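Local coordinates for protein (GYP1P) (Saccharomyces cerevisiae, PDB 1FKM) that stimulates GTP hydrolysis by Ypt/Rab-type GTPases such as Ypt1 and Ypt7, through the TBC-type GAP domain that makes up this fragment, at residues S208-R213 with V331-L336; E225-I230 with E350-L355; I251-T256 with T366-L371. All coordinates share one frame; numbering follows the deposited sequence. Where two conformers were deposited one is given.

Contact 1. Residues S208-R213 with V331-L336; sequences SQLVKR and VCAAFL
L210 and A333 touch where helix 198-214 meets helix 324-338 in the all-helical TBC GAP domain: the CD1 methyl of L210 reaches the CB of A333 at 3.6 Å. The second touch is made by V211, whose CG2 lies 3.9 Å from CD2 of L336. Four buried apolar side chains thus carry the whole contact, and one methyl group from each does the touching. It is a small example of how helices pack through a few well-placed methyls, with 143 Å² buried in total.

The CA atoms of V211 and A333 are the nearest pair across the segments, with V211 CA 6.6 Å from A333 CA, and the leucine beside that valine spans the interval to the alanine methyl. V211 and L336 cross at about a right angle, so their branches meet at a point and do not run alongside one another. In V211, CG1 stands anti to the backbone N (chi1 179°), which turns CG2 to the side of that N and places it against L336. L336 likewise has CG anti to its own N, and of its two methyls CD2 is the one that faces the valine.

F229, from the loop before helix 230-238, joins the V211-L336 pair directly, its CE2 3.9 Å from both V211 CG2 and L336 CD2, while W236 of helix 230-238 also lies against L336. Farther round helix 324-338, F335 meets the rings of W236 and W339 edge-to-face, and A334 rests on L371 and E374. Helix 324-338 is accordingly wedged among three others, with helix 198-214 against A333 and L336, helix 230-238 beside C332 and L336, and helix 365-382 against V331 and A334.

Contact 2. Residues E225-I230 with E350-L355; sequences EHVEFI and ETITFL
V227, whose N closes a Schellman motif at the end of helix 216-224 by bonding to F222 O, packs on T351 and I352. H226, with its positive phi of 51°, is the C-prime residue of the motif, and the chain leaves it in an extended course that directs V227 at helix 348-355.

The contact across the segments is apolar. Both methyls of V227 reach T351 CG2, CG1 at 4.0 Å and CG2 at 3.9 Å, and V227 CG2 lies almost as near T351 CB. F222 and F232 also pack on this valine, so that the helices before and after the loop help to enclose it.

The polar and aromatic interactions lie round this pair. OG1 of T351 lies beside the backbone N (chi1 -66°), which leaves CG2 anti to that N and facing V227, and OG1 is hydrogen-bonded to the carbonyl O of D347, one turn back. In one of its two conformers the ring of H226 stacks on F348.

I352 adds a looser touch: its CB does not head for the loop, yet the far end of the chain bends closer, bringing CD1 to 4.3 Å from V227 CG1.

Contact 3. Residues I251-T256 with T366-L371; sequences IRMWDT and TDIEML
I368 and M253, a selenomethionine, meet through torsions that bring a methyl of I368 against the CG methylene of M253. In I368, CG2 stands anti to the backbone N while CG1 lies beside it (chi1 -47°); in M253, CG is swung to the side of its own backbone N. The pair joins helices 247-261 and 365-382 of the TBC fold, whose local axes run 10.3 Å apart at closest approach, in broadly the same direction, with a signed crossing angle of -32°.

The two side chains cross at about a right angle, and M253 CG comes within 3.6 Å of I368 CG2. Beside this touch, the aliphatic part of R252 covers the other branch of the isoleucine, with R252 CG 4.3 Å from I368 CD1. R252 and M253 thus meet different branches, in the conformer described; I368 has a second.

The guanidinium of R252 has several polar partners. NE forms a salt bridge with E365, at the start of the helix that bears I368, so the arginine is tied to the helix it packs against. E369 brings its CG obliquely to NH2, its carboxylate standing too far off for a bond. The hydroxyl of T256 is bonded to W31 O and also to R252: at the guanidinium edge, R252 NH1 donates in plane to T256 OG1, 3.0 Å away, with an N-H...O angle of 161°.

Overall arrangement
The three contacts are threaded through one another along the chain: segments 208-213, 225-230 and 251-256 come first, in that order, and their partners 331-336, 350-355 and 366-371 follow in the same order. Contacts 1 and 2 have centres about 14 Å apart and touch, F229 and L355 of contact 2 packing on side chains of contact 1. Contact 3 is about 18 Å from contact 1, between centres, and meets it through L371, which packs on helix 324-338; contacts 2 and 3 do not touch. Contact 1 thus bridges the other two. Later helices pack on earlier helices and, in contact 2, on the loop before helix 230-238, away from the arginine and glutamine fingers R96 and Q131.

Contact 1. Residues S208-R213 with V331-L336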
loop_
_atom_site.group_PDB
_atom_site.type_symbol
_atom_site.label_atom_id
_atom_site.label_comp_id
_atom_site.label_asym_id
_atom_site.label_seq_id
_atom_site.Cartn_x
_atom_site.Cartn_y
_atom_site.Cartn_z
ATOM N N SER A 208 -19.927 0.925 -7.833
ATOM C CA SER A 208 -20.961 0.909 -8.859
ATOM C C SER A 208 -22.150 1.774 -8.440
ATOM O O SER A 208 -22.675 2.563 -9.234
ATOM C CB SER A 208 -21.426 -0.534 -9.086
ATOM O OG SER A 208 -22.381 -0.602 -10.122
ATOM N N GLN A 209 -22.572 1.614 -7.189
ATOM C CA GLN A 209 -23.704 2.361 -6.647
ATOM C C GLN A 209 -23.381 3.842 -6.500
ATOM O O GLN A 209 -24.231 4.702 -6.741
ATOM C CB GLN A 209 -24.108 1.794 -5.284
ATOM C CG GLN A 209 -24.719 0.397 -5.328
ATOM C CD GLN A 209 -26.093 0.372 -5.975
ATOM O OE1 GLN A 209 -26.234 0.595 -7.178
ATOM N NE2 GLN A 209 -27.119 0.106 -5.173
ATOM N N LEU A 210 -22.153 4.133 -6.092
ATOM C CA LEU A 210 -21.712 5.510 -5.915
ATOM C C LEU A 210 -21.764 6.248 -7.250
ATOM O O LEU A 210 -22.302 7.351 -7.338
ATOM C CB LEU A 210 -20.276 5.541 -5.384
ATOM C CG LEU A 210 -19.942 6.431 -4.186
ATOM C CD1 LEU A 210 -18.422 6.525 -4.061
ATOM C CD2 LEU A 210 -20.552 7.821 -4.352
ATOM N N VAL A 211 -21.200 5.635 -8.286
ATOM C CA VAL A 211 -21.170 6.246 -9.609
ATOM C C VAL A 211 -22.568 6.405 -10.191
ATOM O O VAL A 211 -22.854 7.384 -10.882
ATOM C CB VAL A 211 -20.284 5.431 -10.573
ATOM C CG1 VAL A 211 -20.286 6.068 -11.957
ATOM C CG2 VAL A 211 -18.866 5.370 -10.024
ATOM N N LYS A 212 -23.442 5.446 -9.909
ATOM C CA LYS A 212 -24.809 5.523 -10.397
ATOM C C LYS A 212 -25.449 6.766 -9.776
ATOM O O LYS A 212 -26.317 7.402 -10.377
ATOM C CB LYS A 212 -25.594 4.274 -9.988
ATOM C CG LYS A 212 -27.018 4.252 -10.516
ATOM C CD LYS A 212 -27.760 3.004 -10.077
ATOM C CE LYS A 212 -29.189 3.010 -10.602
ATOM N NZ LYS A 212 -29.953 1.807 -10.169
ATOM N N ARG A 213 -24.990 7.104 -8.574
ATOM C CA ARG A 213 -25.480 8.257 -7.822
ATOM C C ARG A 213 -24.992 9.617 -8.316
ATOM O O ARG A 213 -25.796 10.517 -8.537
ATOM C CB ARG A 213 -25.089 8.120 -6.347
ATOM C CG ARG A 213 -26.178 7.608 -5.420
ATOM C CD ARG A 213 -25.582 7.248 -4.055
ATOM N NE ARG A 213 -26.596 7.066 -3.019
ATOM C CZ ARG A 213 -27.242 8.061 -2.419
ATOM N NH1 ARG A 213 -26.982 9.320 -2.745
ATOM N NH2 ARG A 213 -28.149 7.798 -1.489
ATOM N N VAL A 331 -11.925 7.429 -3.437
ATOM C CA VAL A 331 -10.778 7.778 -4.269
ATOM C C VAL A 331 -10.996 7.153 -5.654
ATOM O O VAL A 331 -10.719 7.780 -6.679
ATOM C CB VAL A 331 -9.455 7.238 -3.665
ATOM C CG1 VAL A 331 -8.305 7.424 -4.651
ATOM C CG2 VAL A 331 -9.147 7.963 -2.371
ATOM N N CYS A 332 -11.491 5.917 -5.683
ATOM C CA CYS A 332 -11.744 5.240 -6.953
ATOM C C CYS A 332 -12.839 5.945 -7.743
ATOM O O CYS A 332 -12.758 6.049 -8.965
ATOM C CB CYS A 332 -12.136 3.779 -6.725
ATOM S SG CYS A 332 -10.754 2.708 -6.260
ATOM N N ALA A 333 -13.863 6.424 -7.047
ATOM C CA ALA A 333 -14.956 7.127 -7.713
ATOM C C ALA A 333 -14.450 8.445 -8.310
ATOM O O ALA A 333 -14.754 8.771 -9.459
ATOM C CB ALA A 333 -16.092 7.394 -6.719
ATOM N N ALA A 334 -13.673 9.198 -7.536
ATOM C CA ALA A 334 -13.141 10.472 -8.015
ATOM C C ALA A 334 -12.174 10.255 -9.177
ATOM O O ALA A 334 -12.129 11.052 -10.118
ATOM C CB ALA A 334 -12.443 11.216 -6.873
ATOM N N PHE A 335 -11.406 9.169 -9.109
ATOM C CA PHE A 335 -10.441 8.821 -10.151
ATOM C C PHE A 335 -11.195 8.552 -11.452
ATOM O O PHE A 335 -10.876 9.121 -12.502
ATOM C CB PHE A 335 -9.654 7.570 -9.732
ATOM C CG PHE A 335 -8.575 7.160 -10.706
ATOM C CD1 PHE A 335 -7.567 8.050 -11.071
ATOM C CD2 PHE A 335 -8.538 5.866 -11.213
ATOM C CE1 PHE A 335 -6.531 7.649 -11.928
ATOM C CE2 PHE A 335 -7.506 5.460 -12.067
ATOM C CZ PHE A 335 -6.504 6.355 -12.419
ATOM N N LEU A 336 -12.202 7.686 -11.367
ATOM C CA LEU A 336 -13.013 7.333 -12.526
ATOM C C LEU A 336 -13.723 8.542 -13.120
ATOM O O LEU A 336 -13.657 8.772 -14.326
ATOM C CB LEU A 336 -14.061 6.286 -12.142
ATOM C CG LEU A 336 -15.011 5.834 -13.262
ATOM C CD1 LEU A 336 -14.212 5.189 -14.402
ATOM C CD2 LEU A 336 -16.019 4.850 -12.698
#

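Contact 2. Residues E225-I230 with E350-L355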
loop_
_atom_site.group_PDB
_atom_site.type_symbol
_atom_site.label_atom_id
_atom_site.label_comp_id
_atom_site.label_asym_id
_atom_site.label_seq_id
_atom_site.Cartn_x
_atom_site.Cartn_y
_atom_site.Cartn_z
ATOM N N GLU A 225 -22.900 -0.034 -23.177
ATOM C CA GLU A 225 -21.700 -0.614 -23.778
ATOM C C GLU A 225 -21.282 -1.911 -23.090
ATOM O O GLU A 225 -20.216 -2.458 -23.376
ATOM C CB GLU A 225 -20.539 0.384 -23.718
ATOM C CG GLU A 225 -20.755 1.652 -24.530
ATOM C CD GLU A 225 -21.030 1.364 -25.997
ATOM O OE1 GLU A 225 -20.305 0.533 -26.585
ATOM O OE2 GLU A 225 -21.964 1.974 -26.563
ATOM N N HIS A 226 -22.143 -2.393 -22.198
ATOM C CA HIS A 226 -21.918 -3.600 -21.407
ATOM C C HIS A 226 -20.574 -3.627 -20.672
ATOM O O HIS A 226 -19.882 -4.647 -20.640
ATOM C CB HIS A 226 -22.106 -4.885 -22.242
ATOM C CG HIS A 226 -21.206 -4.997 -23.435
ATOM N ND1 HIS A 226 -21.428 -4.299 -24.603
ATOM C CD2 HIS A 226 -20.093 -5.738 -23.645
ATOM C CE1 HIS A 226 -20.491 -4.609 -25.483
ATOM N NE2 HIS A 226 -19.668 -5.479 -24.925
ATOM N N VAL A 227 -20.220 -2.492 -20.076
ATOM C CA VAL A 227 -18.991 -2.377 -19.302
ATOM C C VAL A 227 -19.386 -2.697 -17.861
ATOM O O VAL A 227 -20.241 -2.029 -17.287
ATOM C CB VAL A 227 -18.402 -0.946 -19.353
ATOM C CG1 VAL A 227 -17.286 -0.801 -18.310
ATOM C CG2 VAL A 227 -17.848 -0.660 -20.741
ATOM N N GLU A 228 -18.776 -3.728 -17.289
ATOM C CA GLU A 228 -19.069 -4.121 -15.915
ATOM C C GLU A 228 -17.962 -3.571 -15.022
ATOM O O GLU A 228 -16.796 -3.690 -15.351
ATOM C CB GLU A 228 -19.113 -5.646 -15.803
ATOM C CG GLU A 228 -20.085 -6.308 -16.768
ATOM C CD GLU A 228 -20.156 -7.816 -16.590
ATOM O OE1 GLU A 228 -19.518 -8.345 -15.655
ATOM O OE2 GLU A 228 -20.857 -8.475 -17.389
ATOM N N PHE A 229 -18.321 -2.967 -13.895
ATOM C CA PHE A 229 -17.298 -2.416 -13.016
ATOM C C PHE A 229 -16.212 -3.420 -12.641
ATOM O O PHE A 229 -15.045 -3.062 -12.532
ATOM C CB PHE A 229 -17.937 -1.824 -11.758
ATOM C CG PHE A 229 -18.530 -0.456 -11.977
ATOM C CD1 PHE A 229 -19.722 -0.305 -12.683
ATOM C CD2 PHE A 229 -17.875 0.683 -11.514
ATOM C CE1 PHE A 229 -20.255 0.966 -12.925
ATOM C CE2 PHE A 229 -18.397 1.958 -11.751
ATOM C CZ PHE A 229 -19.590 2.099 -12.459
ATOM N N ILE A 230 -16.588 -4.681 -12.466
ATOM C CA ILE A 230 -15.612 -5.704 -12.106
ATOM C C ILE A 230 -14.488 -5.823 -13.146
ATOM O O ILE A 230 -13.343 -6.121 -12.802
ATOM C CB ILE A 230 -16.295 -7.088 -11.935
ATOM C CG1 ILE A 230 -15.336 -8.070 -11.254
ATOM C CG2 ILE A 230 -16.712 -7.642 -13.289
ATOM C CD1 ILE A 230 -15.080 -7.766 -9.794
ATOM N N GLU A 350 -12.456 -0.085 -25.975
ATOM C CA GLU A 350 -11.719 1.145 -25.716
ATOM C C GLU A 350 -11.730 1.485 -24.231
ATOM O O GLU A 350 -10.712 1.899 -23.676
ATOM C CB GLU A 350 -12.320 2.296 -26.526
ATOM C CG GLU A 350 -12.409 1.982 -28.013
ATOM C CD GLU A 350 -13.107 3.064 -28.814
ATOM O OE1 GLU A 350 -14.153 3.567 -28.358
ATOM O OE2 GLU A 350 -12.613 3.398 -29.912
ATOM N N THR A 351 -12.884 1.293 -23.598
ATOM C CA THR A 351 -13.060 1.579 -22.179
ATOM C C THR A 351 -12.184 0.697 -21.291
ATOM O O THR A 351 -11.444 1.203 -20.442
ATOM C CB THR A 351 -14.543 1.408 -21.769
ATOM O OG1 THR A 351 -15.338 2.403 -22.425
ATOM C CG2 THR A 351 -14.712 1.565 -20.266
ATOM N N ILE A 352 -12.260 -0.617 -21.486
ATOM C CA ILE A 352 -11.466 -1.548 -20.684
ATOM C C ILE A 352 -9.976 -1.275 -20.844
ATOM O O ILE A 352 -9.235 -1.229 -19.861
ATOM C CB ILE A 352 -11.749 -3.021 -21.070
ATOM C CG1 ILE A 352 -13.246 -3.315 -20.934
ATOM C CG2 ILE A 352 -10.954 -3.963 -20.172
ATOM C CD1 ILE A 352 -13.828 -2.987 -19.566
ATOM N N THR A 353 -9.539 -1.095 -22.087
ATOM C CA THR A 353 -8.140 -0.810 -22.364
ATOM C C THR A 353 -7.706 0.457 -21.624
ATOM O O THR A 353 -6.656 0.485 -20.984
ATOM C CB THR A 353 -7.906 -0.605 -23.880
ATOM O OG1 THR A 353 -8.190 -1.823 -24.575
ATOM C CG2 THR A 353 -6.464 -0.195 -24.154
ATOM N N PHE A 354 -8.532 1.498 -21.710
ATOM C CA PHE A 354 -8.246 2.781 -21.068
ATOM C C PHE A 354 -8.174 2.714 -19.541
ATOM O O PHE A 354 -7.228 3.218 -18.937
ATOM C CB PHE A 354 -9.302 3.816 -21.468
ATOM C CG PHE A 354 -9.045 5.194 -20.915
ATOM C CD1 PHE A 354 -8.203 6.079 -21.578
ATOM C CD2 PHE A 354 -9.633 5.599 -19.722
ATOM C CE1 PHE A 354 -7.952 7.352 -21.062
ATOM C CE2 PHE A 354 -9.388 6.871 -19.196
ATOM C CZ PHE A 354 -8.547 7.748 -19.869
ATOM N N LEU A 355 -9.176 2.104 -18.915
ATOM C CA LEU A 355 -9.212 2.016 -17.461
ATOM C C LEU A 355 -8.191 1.062 -16.849
ATOM O O LEU A 355 -7.942 1.117 -15.644
ATOM C CB LEU A 355 -10.623 1.656 -16.995
ATOM C CG LEU A 355 -11.637 2.758 -17.318
ATOM C CD1 LEU A 355 -13.040 2.303 -16.955
ATOM C CD2 LEU A 355 -11.258 4.038 -16.568
#

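Contact 3. Residues I251-T256 with T366-L371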
loop_
_atom_site.group_PDB
_atom_site.type_symbol
_atom_site.label_atom_id
_atom_site.label_comp_id
_atom_site.label_asym_id
_atom_site.label_seq_id
_atom_site.Cartn_x
_atom_site.Cartn_y
_atom_site.Cartn_z
ATOM N N ILE A 251 3.403 5.854 -3.320
ATOM C CA ILE A 251 4.004 6.191 -2.031
ATOM C C ILE A 251 3.378 7.453 -1.444
ATOM O O ILE A 251 3.005 7.487 -0.269
ATOM C CB ILE A 251 5.539 6.391 -2.163
ATOM C CG1 ILE A 251 6.195 5.097 -2.658
ATOM C CG2 ILE A 251 6.135 6.804 -0.824
ATOM C CD1 ILE A 251 5.912 3.901 -1.789
ATOM N N ARG A 252 3.256 8.490 -2.264
ATOM C CA ARG A 252 2.665 9.744 -1.813
ATOM C C ARG A 252 1.214 9.544 -1.389
ATOM O O ARG A 252 0.773 10.095 -0.382
ATOM C CB ARG A 252 2.751 10.801 -2.916
ATOM C CG ARG A 252 1.971 12.073 -2.614
ATOM C CD ARG A 252 2.463 12.795 -1.363
ATOM N NE ARG A 252 1.623 13.962 -1.102
ATOM C CZ ARG A 252 0.426 13.908 -0.529
ATOM N NH1 ARG A 252 -0.074 12.742 -0.134
ATOM N NH2 ARG A 252 -0.292 15.014 -0.390
HETATM N N MSE A 253 0.473 8.757 -2.155
HETATM C CA MSE A 253 -0.925 8.472 -1.827
HETATM C C MSE A 253 -1.032 7.815 -0.460
HETATM O O MSE A 253 -1.938 8.123 0.327
HETATM C CB MSE A 253 -1.537 7.512 -2.845
HETATM C CG MSE A 253 -1.737 8.071 -4.225
HETATM SE SE MSE A 253 -2.465 6.698 -5.374
HETATM C CE MSE A 253 -4.110 6.364 -4.415
ATOM N N TRP A 254 -0.123 6.886 -0.185
ATOM C CA TRP A 254 -0.149 6.190 1.100
ATOM C C TRP A 254 0.069 7.096 2.310
ATOM O O TRP A 254 -0.395 6.774 3.402
ATOM C CB TRP A 254 0.839 5.015 1.084
ATOM C CG TRP A 254 0.264 3.824 0.348
ATOM C CD1 TRP A 254 -0.557 3.858 -0.747
ATOM C CD2 TRP A 254 0.472 2.435 0.645
ATOM N NE1 TRP A 254 -0.873 2.582 -1.147
ATOM C CE2 TRP A 254 -0.254 1.690 -0.313
ATOM C CE3 TRP A 254 1.201 1.749 1.626
ATOM C CZ2 TRP A 254 -0.273 0.288 -0.318
ATOM C CZ3 TRP A 254 1.182 0.352 1.620
ATOM C CH2 TRP A 254 0.448 -0.358 0.653
ATOM N N ASP A 255 0.758 8.223 2.133
ATOM C CA ASP A 255 0.947 9.153 3.255
ATOM C C ASP A 255 -0.456 9.551 3.715
ATOM O O ASP A 255 -0.751 9.611 4.914
ATOM C CB ASP A 255 1.652 10.456 2.839
ATOM C CG ASP A 255 3.090 10.264 2.403
ATOM O OD1 ASP A 255 3.717 9.236 2.730
ATOM O OD2 ASP A 255 3.603 11.188 1.728
ATOM N N THR A 256 -1.310 9.843 2.740
ATOM C CA THR A 256 -2.675 10.262 3.021
ATOM C C THR A 256 -3.566 9.113 3.473
ATOM O O THR A 256 -4.360 9.278 4.402
ATOM C CB THR A 256 -3.304 10.967 1.800
ATOM O OG1 THR A 256 -2.524 12.122 1.474
ATOM C CG2 THR A 256 -4.743 11.409 2.108
ATOM N N THR A 366 0.638 17.721 -7.477
ATOM C CA THR A 366 -0.590 18.496 -7.616
ATOM C C THR A 366 -1.772 17.632 -8.042
ATOM O O THR A 366 -2.879 17.765 -7.515
ATOM C CB THR A 366 -0.413 19.626 -8.648
ATOM O OG1 THR A 366 0.751 20.395 -8.320
ATOM C CG2 THR A 366 -1.627 20.538 -8.649
ATOM N N ASP A 367 -1.530 16.750 -9.005
ATOM C CA ASP A 367 -2.565 15.858 -9.518
ATOM C C ASP A 367 -3.075 14.888 -8.449
ATOM O O ASP A 367 -4.282 14.684 -8.308
ATOM C CB ASP A 367 -2.014 15.056 -10.702
ATOM C CG ASP A 367 -1.523 15.945 -11.836
ATOM O OD1 ASP A 367 -2.174 16.972 -12.123
ATOM O OD2 ASP A 367 -0.487 15.610 -12.448
ATOM N N ILE A 368 -2.143 14.304 -7.702
ATOM C CA ILE A 368 -2.469 13.342 -6.651
ATOM C C ILE A 368 -3.190 14.017 -5.490
ATOM O O ILE A 368 -4.172 13.495 -4.960
ATOM C CB ILE A 368 -1.189 12.690 -6.091
ATOM C CG1 ILE A 368 -0.293 12.234 -7.239
ATOM C CG2 ILE A 368 -1.549 11.512 -5.204
ATOM C CD1 ILE A 368 1.106 11.882 -6.803
ATOM N N GLU A 369 -2.692 15.185 -5.107
ATOM C CA GLU A 369 -3.253 15.945 -3.989
ATOM C C GLU A 369 -4.689 16.360 -4.315
ATOM O O GLU A 369 -5.559 16.376 -3.439
ATOM C CB GLU A 369 -2.378 17.175 -3.720
ATOM C CG GLU A 369 -2.648 17.910 -2.415
ATOM C CD GLU A 369 -3.950 18.688 -2.430
ATOM O OE1 GLU A 369 -4.281 19.271 -3.483
ATOM O OE2 GLU A 369 -4.634 18.731 -1.386
HETATM N N MSE A 370 -4.940 16.678 -5.583
HETATM C CA MSE A 370 -6.276 17.086 -6.016
HETATM C C MSE A 370 -7.267 15.927 -5.909
HETATM O O MSE A 370 -8.399 16.101 -5.448
HETATM C CB MSE A 370 -6.233 17.588 -7.464
HETATM C CG MSE A 370 -7.545 18.176 -7.963
HETATM SE SE MSE A 370 -7.405 18.902 -9.761
HETATM C CE MSE A 370 -5.900 20.085 -9.463
ATOM N N LEU A 371 -6.837 14.746 -6.342
ATOM C CA LEU A 371 -7.680 13.552 -6.293
ATOM C C LEU A 371 -8.056 13.200 -4.852
ATOM O O LEU A 371 -9.225 12.972 -4.533
ATOM C CB LEU A 371 -6.947 12.367 -6.935
ATOM C CG LEU A 371 -7.614 10.988 -6.853
ATOM C CD1 LEU A 371 -8.935 11.001 -7.601
ATOM C CD2 LEU A 371 -6.690 9.940 -7.450
#